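Local coordinates for hypothetical protein APE0525 (Aeropyrum pernix, PDB 2CX0) that is of unknown function but carries a PUA domain and probably binds RNA, perhaps in translation initiation, at residues A[10-23]-A[41-53]. Residues are numbered along the deposited sequence; the frame is centred on the assembly and turned at random.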
ATOM      1  N   LEU A  10      -9.040  19.721   7.045  1.00 15.32           N
ATOM      2  CA  LEU A  10      -9.466  19.359   8.388  1.00 19.23           C
ATOM      3  C   LEU A  10     -10.171  18.000   8.435  1.00 18.68           C
ATOM      4  O   LEU A  10     -11.006  17.695   7.578  1.00 20.59           O
ATOM      5  CB  LEU A  10     -10.393  20.458   8.917  1.00 14.83           C
ATOM      6  CG  LEU A  10     -10.985  20.150  10.279  1.00 26.88           C
ATOM      7  CD1 LEU A  10      -9.969  20.589  11.374  1.00 16.96           C
ATOM      8  CD2 LEU A  10     -12.342  20.883  10.389  1.00 21.55           C
ATOM      9  N   ALA A  11      -9.793  17.154   9.383  1.00 14.08           N
ATOM     10  CA  ALA A  11     -10.448  15.874   9.523  1.00 23.22           C
ATOM     11  C   ALA A  11     -10.878  15.656  10.957  1.00 20.31           C
ATOM     12  O   ALA A  11     -10.097  15.886  11.872  1.00 22.96           O
ATOM     13  CB  ALA A  11      -9.512  14.658   9.046  1.00 13.35           C
ATOM     14  N   ARG A  12     -12.127  15.206  11.128  1.00 19.38           N
ATOM     15  CA  ARG A  12     -12.650  14.874  12.457  1.00 20.66           C
ATOM     16  C   ARG A  12     -12.452  13.365  12.595  1.00 20.90           C
ATOM     17  O   ARG A  12     -12.908  12.575  11.732  1.00 17.45           O
ATOM     18  CB  ARG A  12     -14.132  15.222  12.551  1.00 27.03           C
ATOM     19  CG  ARG A  12     -14.294  16.722  12.712  1.00 36.02           C
ATOM     20  CD  ARG A  12     -15.673  17.243  12.329  1.00 35.16           C
ATOM     21  NE  ARG A  12     -15.649  18.694  12.044  1.00 39.24           N
ATOM     22  CZ  ARG A  12     -15.532  19.653  12.966  1.00 36.55           C
ATOM     23  NH1 ARG A  12     -15.429  19.310  14.237  1.00 39.13           N
ATOM     24  NH2 ARG A  12     -15.511  20.955  12.650  1.00 18.98           N
ATOM     25  N   LEU A  13     -11.795  12.955  13.676  1.00 18.79           N
ATOM     26  CA  LEU A  13     -11.480  11.553  13.869  1.00 21.64           C
ATOM     27  C   LEU A  13     -12.235  10.862  15.003  1.00 20.97           C
ATOM     28  O   LEU A  13     -12.538  11.461  16.008  1.00 23.20           O
ATOM     29  CB  LEU A  13      -9.991  11.409  14.128  1.00 16.89           C
ATOM     30  CG  LEU A  13      -9.024  11.225  12.962  1.00 34.76           C
ATOM     31  CD1 LEU A  13      -9.116  12.346  12.009  1.00 28.04           C
ATOM     32  CD2 LEU A  13      -7.626  11.131  13.521  1.00 33.79           C
ATOM     33  N   GLU A  14     -12.529   9.584  14.787  1.00 16.18           N
ATOM     34  CA  GLU A  14     -13.168   8.703  15.762  1.00 23.14           C
ATOM     35  C   GLU A  14     -12.297   7.447  15.776  1.00 23.48           C
ATOM     36  O   GLU A  14     -12.098   6.851  14.721  1.00 26.05           O
ATOM     37  CB  GLU A  14     -14.563   8.293  15.324  1.00 28.27           C
ATOM     38  CG  GLU A  14     -15.617   9.277  15.667  1.00 45.06           C
ATOM     39  CD  GLU A  14     -16.994   8.661  15.591  1.00 53.47           C
ATOM     40  OE1 GLU A  14     -17.282   8.004  14.563  1.00 58.89           O
ATOM     41  OE2 GLU A  14     -17.774   8.831  16.558  1.00 57.63           O
ATOM     42  N   ALA A  15     -11.763   7.053  16.937  1.00 21.92           N
ATOM     43  CA  ALA A  15     -10.889   5.873  17.006  1.00 24.37           C
ATOM     44  C   ALA A  15     -11.448   4.883  18.032  1.00 27.48           C
ATOM     45  O   ALA A  15     -12.125   5.296  18.964  1.00 24.74           O
ATOM     46  CB  ALA A  15      -9.482   6.301  17.436  1.00 20.72           C
ATOM     47  N   ARG A  16     -11.190   3.592  17.849  1.00 22.09           N
ATOM     48  CA  ARG A  16     -11.630   2.584  18.822  1.00 16.02           C
ATOM     49  C   ARG A  16     -10.730   1.368  18.652  1.00 21.25           C
ATOM     50  O   ARG A  16     -10.089   1.175  17.630  1.00 18.31           O
ATOM     51  CB  ARG A  16     -13.102   2.172  18.626  1.00 20.66           C
ATOM     52  CG  ARG A  16     -13.375   1.405  17.375  1.00 19.99           C
ATOM     53  CD  ARG A  16     -14.804   0.918  17.352  1.00 15.42           C
ATOM     54  NE  ARG A  16     -15.163   0.152  16.147  1.00 19.80           N
ATOM     55  CZ  ARG A  16     -14.804  -1.101  15.917  1.00 23.05           C
ATOM     56  NH1 ARG A  16     -14.051  -1.767  16.794  1.00 29.69           N
ATOM     57  NH2 ARG A  16     -15.257  -1.722  14.843  1.00 27.51           N
ATOM     58  N   ALA A  17     -10.670   0.548  19.692  1.00 23.91           N
ATOM     59  CA  ALA A  17      -9.857  -0.665  19.675  1.00 17.92           C
ATOM     60  C   ALA A  17     -10.589  -1.655  18.825  1.00 12.51           C
ATOM     61  O   ALA A  17     -11.816  -1.552  18.676  1.00 22.74           O
ATOM     62  CB  ALA A  17      -9.658  -1.187  21.125  1.00 20.40           C
ATOM     63  N   LEU A  18      -9.854  -2.533  18.132  1.00 17.72           N
ATOM     64  CA  LEU A  18     -10.516  -3.577  17.344  1.00 18.50           C
ATOM     65  C   LEU A  18     -10.908  -4.621  18.370  1.00 24.17           C
ATOM     66  O   LEU A  18     -10.186  -4.852  19.340  1.00 21.64           O
ATOM     67  CB  LEU A  18      -9.550  -4.288  16.357  1.00 23.18           C
ATOM     68  CG  LEU A  18      -9.616  -3.896  14.883  1.00 28.15           C
ATOM     69  CD1 LEU A  18      -9.482  -2.431  14.750  1.00 20.08           C
ATOM     70  CD2 LEU A  18      -8.502  -4.633  14.116  1.00 21.78           C
ATOM     71  N   SER A  19     -12.043  -5.255  18.149  1.00 22.50           N
ATOM     72  CA  SER A  19     -12.501  -6.328  19.038  1.00 26.90           C
ATOM     73  C   SER A  19     -11.629  -7.555  18.808  1.00 25.22           C
ATOM     74  O   SER A  19     -10.914  -7.649  17.796  1.00 22.50           O
ATOM     75  CB  SER A  19     -13.946  -6.711  18.725  1.00 26.91           C
ATOM     76  OG  SER A  19     -14.063  -7.321  17.443  1.00 26.19           O
ATOM     77  N   LYS A  20     -11.705  -8.520  19.713  1.00 18.93           N
ATOM     78  CA  LYS A  20     -10.931  -9.740  19.545  1.00 22.16           C
ATOM     79  C   LYS A  20     -11.412 -10.453  18.266  1.00 20.41           C
ATOM     80  O   LYS A  20     -10.606 -10.952  17.498  1.00 21.66           O
ATOM     81  CB  LYS A  20     -11.096 -10.655  20.767  1.00 23.56           C
ATOM     82  CG  LYS A  20     -10.259 -11.918  20.684  1.00 23.07           C
ATOM     83  CD  LYS A  20     -10.374 -12.778  21.923  1.00 24.82           C
ATOM     84  CE  LYS A  20      -9.635 -14.146  21.759  1.00 28.58           C
ATOM     85  NZ  LYS A  20      -9.609 -14.942  23.036  1.00 24.44           N
ATOM     86  N   LYS A  21     -12.708 -10.452  17.982  1.00 19.14           N
ATOM     87  CA  LYS A  21     -13.162 -11.113  16.753  1.00 25.68           C
ATOM     88  C   LYS A  21     -12.619 -10.355  15.514  1.00 26.99           C
ATOM     89  O   LYS A  21     -12.261 -10.962  14.515  1.00 23.58           O
ATOM     90  CB  LYS A  21     -14.689 -11.125  16.682  1.00 26.84           C
ATOM     91  CG  LYS A  21     -15.255 -11.823  15.436  1.00 33.30           C
ATOM     92  CD  LYS A  21     -16.803 -11.797  15.450  1.00 39.93           C
ATOM     93  CE  LYS A  21     -17.394 -12.391  14.166  1.00 45.70           C
ATOM     94  NZ  LYS A  21     -18.884 -12.327  14.122  1.00 46.22           N
ATOM     95  N   GLU A  22     -12.595  -9.022  15.595  1.00 23.11           N
ATOM     96  CA  GLU A  22     -12.108  -8.208  14.489  1.00 25.25           C
ATOM     97  C   GLU A  22     -10.613  -8.457  14.256  1.00 23.49           C
ATOM     98  O   GLU A  22     -10.160  -8.473  13.134  1.00 28.03           O
ATOM     99  CB  GLU A  22     -12.370  -6.700  14.751  1.00 23.20           C
ATOM    100  CG  GLU A  22     -13.830  -6.306  14.674  1.00 29.04           C
ATOM    101  CD  GLU A  22     -14.059  -4.808  14.973  1.00 33.75           C
ATOM    102  OE1 GLU A  22     -13.595  -4.332  16.045  1.00 25.00           O
ATOM    103  OE2 GLU A  22     -14.698  -4.123  14.139  1.00 31.24           O
ATOM    104  N   ARG A  23      -9.831  -8.621  15.308  1.00 22.29           N
ATOM    105  CA  ARG A  23      -8.422  -8.875  15.115  1.00 22.73           C
ATOM    106  C   ARG A  23      -8.249 -10.231  14.430  1.00 22.40           C
ATOM    107  O   ARG A  23      -7.403 -10.398  13.532  1.00 18.38           O
ATOM    108  CB  ARG A  23      -7.704  -8.870  16.463  1.00 23.93           C
ATOM    109  CG  ARG A  23      -6.234  -9.248  16.394  1.00 30.11           C
ATOM    110  CD  ARG A  23      -5.651  -9.551  17.806  1.00 34.83           C
ATOM    111  NE  ARG A  23      -5.577  -8.321  18.594  1.00 41.22           N
ATOM    112  CZ  ARG A  23      -4.533  -7.489  18.568  1.00 44.77           C
ATOM    113  NH1 ARG A  23      -3.479  -7.769  17.806  1.00 36.89           N
ATOM    114  NH2 ARG A  23      -4.555  -6.358  19.272  1.00 43.24           N
ATOM    115  N   GLU A  41       1.181 -10.339  17.314  1.00 49.85           N
ATOM    116  CA  GLU A  41      -0.144 -10.748  17.773  1.00 52.72           C
ATOM    117  C   GLU A  41      -0.320 -10.160  19.149  1.00 52.73           C
ATOM    118  O   GLU A  41      -1.069 -10.653  19.994  1.00 62.39           O
ATOM    119  CB  GLU A  41      -0.097 -12.278  17.811  1.00 57.79           C
ATOM    120  CG  GLU A  41       0.773 -12.795  16.598  1.00 64.65           C
ATOM    121  CD  GLU A  41       1.888 -13.812  16.941  1.00 65.15           C
ATOM    122  OE1 GLU A  41       2.370 -13.862  18.104  1.00 66.05           O
ATOM    123  OE2 GLU A  41       2.286 -14.549  16.003  1.00 64.83           O
ATOM    124  N   LYS A  42       0.394  -9.079  19.361  1.00 50.51           N
ATOM    125  CA  LYS A  42       0.402  -8.410  20.632  1.00 48.60           C
ATOM    126  C   LYS A  42       0.346  -6.924  20.333  1.00 44.94           C
ATOM    127  O   LYS A  42       0.197  -6.092  21.223  1.00 47.27           O
ATOM    128  CB  LYS A  42       1.723  -8.771  21.313  1.00 55.09           C
ATOM    129  CG  LYS A  42       1.920 -10.289  21.410  1.00 60.29           C
ATOM    130  CD  LYS A  42       3.383 -10.730  21.491  1.00 60.88           C
ATOM    131  CE  LYS A  42       3.465 -12.267  21.493  1.00 61.31           C
ATOM    132  NZ  LYS A  42       4.861 -12.730  21.708  1.00 64.03           N
ATOM    133  N   ALA A  43       0.524  -6.604  19.057  1.00 36.45           N
ATOM    134  CA  ALA A  43       0.489  -5.224  18.631  1.00 30.16           C
ATOM    135  C   ALA A  43      -0.907  -4.634  18.921  1.00 21.16           C
ATOM    136  O   ALA A  43      -1.910  -5.314  18.842  1.00 26.14           O
ATOM    137  CB  ALA A  43       0.788  -5.127  17.106  1.00 20.22           C
ATOM    138  N   ASP A  44      -0.925  -3.363  19.245  1.00 17.91           N
ATOM    139  CA  ASP A  44      -2.128  -2.602  19.503  1.00 23.07           C
ATOM    140  C   ASP A  44      -2.786  -2.215  18.151  1.00 26.00           C
ATOM    141  O   ASP A  44      -2.219  -1.440  17.333  1.00 25.09           O
ATOM    142  CB  ASP A  44      -1.721  -1.360  20.237  1.00 26.40           C
ATOM    143  CG  ASP A  44      -2.879  -0.638  20.816  1.00 35.53           C
ATOM    144  OD1 ASP A  44      -4.039  -1.003  20.506  1.00 45.68           O
ATOM    145  OD2 ASP A  44      -2.635   0.313  21.581  1.00 46.79           O
ATOM    146  N   LEU A  45      -3.980  -2.728  17.940  1.00 18.88           N
ATOM    147  CA  LEU A  45      -4.717  -2.524  16.690  1.00 15.83           C
ATOM    148  C   LEU A  45      -5.931  -1.662  16.963  1.00 20.19           C
ATOM    149  O   LEU A  45      -6.764  -1.998  17.810  1.00 19.23           O
ATOM    150  CB  LEU A  45      -5.174  -3.881  16.138  1.00 20.88           C
ATOM    151  CG  LEU A  45      -4.395  -4.701  15.101  1.00 34.06           C
ATOM    152  CD1 LEU A  45      -2.885  -4.422  15.191  1.00 30.82           C
ATOM    153  CD2 LEU A  45      -4.751  -6.216  15.280  1.00 26.86           C
ATOM    154  N   ARG A  46      -6.034  -0.545  16.257  1.00 16.94           N
ATOM    155  CA  ARG A  46      -7.170   0.353  16.415  1.00 15.25           C
ATOM    156  C   ARG A  46      -7.729   0.734  15.036  1.00 16.36           C
ATOM    157  O   ARG A  46      -7.028   0.738  14.022  1.00 19.10           O
ATOM    158  CB  ARG A  46      -6.743   1.630  17.175  1.00 21.60           C
ATOM    159  CG  ARG A  46      -6.150   1.374  18.582  1.00 24.07           C
ATOM    160  CD  ARG A  46      -5.806   2.671  19.337  1.00 26.91           C
ATOM    161  NE  ARG A  46      -6.968   3.515  19.641  1.00 28.87           N
ATOM    162  CZ  ARG A  46      -7.854   3.300  20.617  1.00 32.90           C
ATOM    163  NH1 ARG A  46      -7.749   2.240  21.430  1.00 30.26           N
ATOM    164  NH2 ARG A  46      -8.834   4.169  20.796  1.00 35.30           N
ATOM    165  N   LEU A  47      -8.984   1.077  15.021  1.00 14.92           N
ATOM    166  CA  LEU A  47      -9.657   1.495  13.809  1.00 19.28           C
ATOM    167  C   LEU A  47      -9.898   2.986  13.942  1.00 23.60           C
ATOM    168  O   LEU A  47     -10.578   3.435  14.900  1.00 19.38           O
ATOM    169  CB  LEU A  47     -11.003   0.796  13.668  1.00 20.46           C
ATOM    170  CG  LEU A  47     -11.832   1.202  12.452  1.00 22.96           C
ATOM    171  CD1 LEU A  47     -11.152   0.623  11.145  1.00 23.33           C
ATOM    172  CD2 LEU A  47     -13.217   0.615  12.623  1.00 24.12           C
ATOM    173  N   VAL A  48      -9.313   3.741  13.016  1.00 16.91           N
ATOM    174  CA  VAL A  48      -9.480   5.199  12.990  1.00 21.57           C
ATOM    175  C   VAL A  48     -10.366   5.585  11.791  1.00 19.82           C
ATOM    176  O   VAL A  48     -10.085   5.204  10.648  1.00 21.14           O
ATOM    177  CB  VAL A  48      -8.141   5.880  12.805  1.00 20.14           C
ATOM    178  CG1 VAL A  48      -8.308   7.369  12.706  1.00 17.30           C
ATOM    179  CG2 VAL A  48      -7.217   5.462  13.957  1.00 22.58           C
ATOM    180  N   LYS A  49     -11.446   6.286  12.056  1.00 18.97           N
ATOM    181  CA  LYS A  49     -12.345   6.767  10.994  1.00 18.83           C
ATOM    182  C   LYS A  49     -12.142   8.288  10.909  1.00 23.17           C
ATOM    183  O   LYS A  49     -12.221   8.981  11.933  1.00 21.70           O
ATOM    184  CB  LYS A  49     -13.786   6.494  11.354  1.00 26.84           C
ATOM    185  CG  LYS A  49     -14.239   5.087  11.056  1.00 27.66           C
ATOM    186  CD  LYS A  49     -15.761   4.968  11.169  1.00 38.74           C
ATOM    187  CE  LYS A  49     -16.195   4.466  12.544  1.00 40.76           C
ATOM    188  NZ  LYS A  49     -17.711   4.584  12.737  1.00 50.86           N
ATOM    189  N   ALA A  50     -11.884   8.815   9.711  1.00 15.21           N
ATOM    190  CA  ALA A  50     -11.643  10.253   9.602  1.00 15.77           C
ATOM    191  C   ALA A  50     -12.627  10.818   8.598  1.00 18.74           C
ATOM    192  O   ALA A  50     -12.770  10.261   7.482  1.00 19.18           O
ATOM    193  CB  ALA A  50     -10.219  10.499   9.079  1.00 12.94           C
ATOM    194  N   ARG A  51     -13.299  11.894   8.976  1.00 15.50           N
ATOM    195  CA  ARG A  51     -14.221  12.521   8.065  1.00 17.10           C
ATOM    196  C   ARG A  51     -13.677  13.868   7.656  1.00 19.56           C
ATOM    197  O   ARG A  51     -13.362  14.675   8.514  1.00 18.88           O
ATOM    198  CB  ARG A  51     -15.591  12.692   8.686  1.00 16.10           C
ATOM    199  CG  ARG A  51     -16.625  13.314   7.719  1.00 27.70           C
ATOM    200  CD  ARG A  51     -18.084  13.233   8.301  1.00 34.25           C
ATOM    201  NE  ARG A  51     -18.167  13.940   9.589  1.00 36.60           N
ATOM    202  CZ  ARG A  51     -18.202  15.264   9.735  1.00 35.51           C
ATOM    203  NH1 ARG A  51     -18.187  16.063   8.678  1.00 35.10           N
ATOM    204  NH2 ARG A  51     -18.204  15.786  10.952  1.00 42.12           N
ATOM    205  N   THR A  52     -13.552  14.088   6.350  1.00 15.14           N
ATOM    206  CA  THR A  52     -13.017  15.335   5.787  1.00 18.00           C
ATOM    207  C   THR A  52     -14.130  15.943   4.943  1.00 21.56           C
ATOM    208  O   THR A  52     -15.244  15.401   4.916  1.00 20.10           O
ATOM    209  CB  THR A  52     -11.922  15.053   4.787  1.00 24.59           C
ATOM    210  OG1 THR A  52     -12.489  14.298   3.689  1.00 21.74           O
ATOM    211  CG2 THR A  52     -10.778  14.270   5.420  1.00 28.89           C
ATOM    212  N   ASP A  53     -13.808  17.049   4.251  1.00 25.83           N
ATOM    213  CA  ASP A  53     -14.718  17.752   3.309  1.00 31.35           C
ATOM    214  C   ASP A  53     -15.467  16.864   2.298  1.00 32.54           C
ATOM    215  O   ASP A  53     -16.660  17.007   2.052  1.00 30.07           O
ATOM    216  CB  ASP A  53     -13.917  18.698   2.412  1.00 40.55           C
ATOM    217  CG  ASP A  53     -13.875  20.079   2.931  1.00 54.41           C
ATOM    218  OD1 ASP A  53     -14.602  20.329   3.918  1.00 55.49           O
ATOM    219  OD2 ASP A  53     -13.119  20.904   2.345  1.00 62.07           O
TER
HETATM  220  O   HOH W   1     -11.555  18.610   5.022  1.00 22.15           O
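Arg23, in the first turn of helix 20-30, reaches across to the chain leading into strand 45-51 and closes both terminal nitrogens on one backbone oxygen, Ala43 O. NH2 lies 2.9 Å and NH1 3.1 Å from Ala43 O, which sits in the guanidinium plane. CG stands anti to the backbone N (chi1 175°), and a bend at chi3 brings one face of the guanidinium over Leu45, whose CD2 is 3.2 Å from Arg23 NH1. Cut back to an alanine, Arg23 would probably leave Ala43 O without either of these two donors and uncover the CD2 side of Leu45. Strands 10-17 and 45-51 pair antiparallel as neighbours in the sheet of the DUF1947 part, with Lys49 N 2.8 Å from Glu14 O, and Leu18 N extends the pairing to Leu45 O. Leu13 sets CD1 3.6 Å from Ala50 CB, on the same face as Val48. On the other face, Leu47 CD2 lies 3.8 Å from NH2 of Arg16, over the guanidinium face. The edge of that group meets both carboxylate oxygens of Glu22 end-on, while Glu22 N bonds Ser19 OG and Ser19 N returns to Glu22 OE1, a capping box. Paired N-H donors thus probably fix the rotation of both guanidinium groups, Arg16 holding the helix start and Arg23 the loop before strand 45-51.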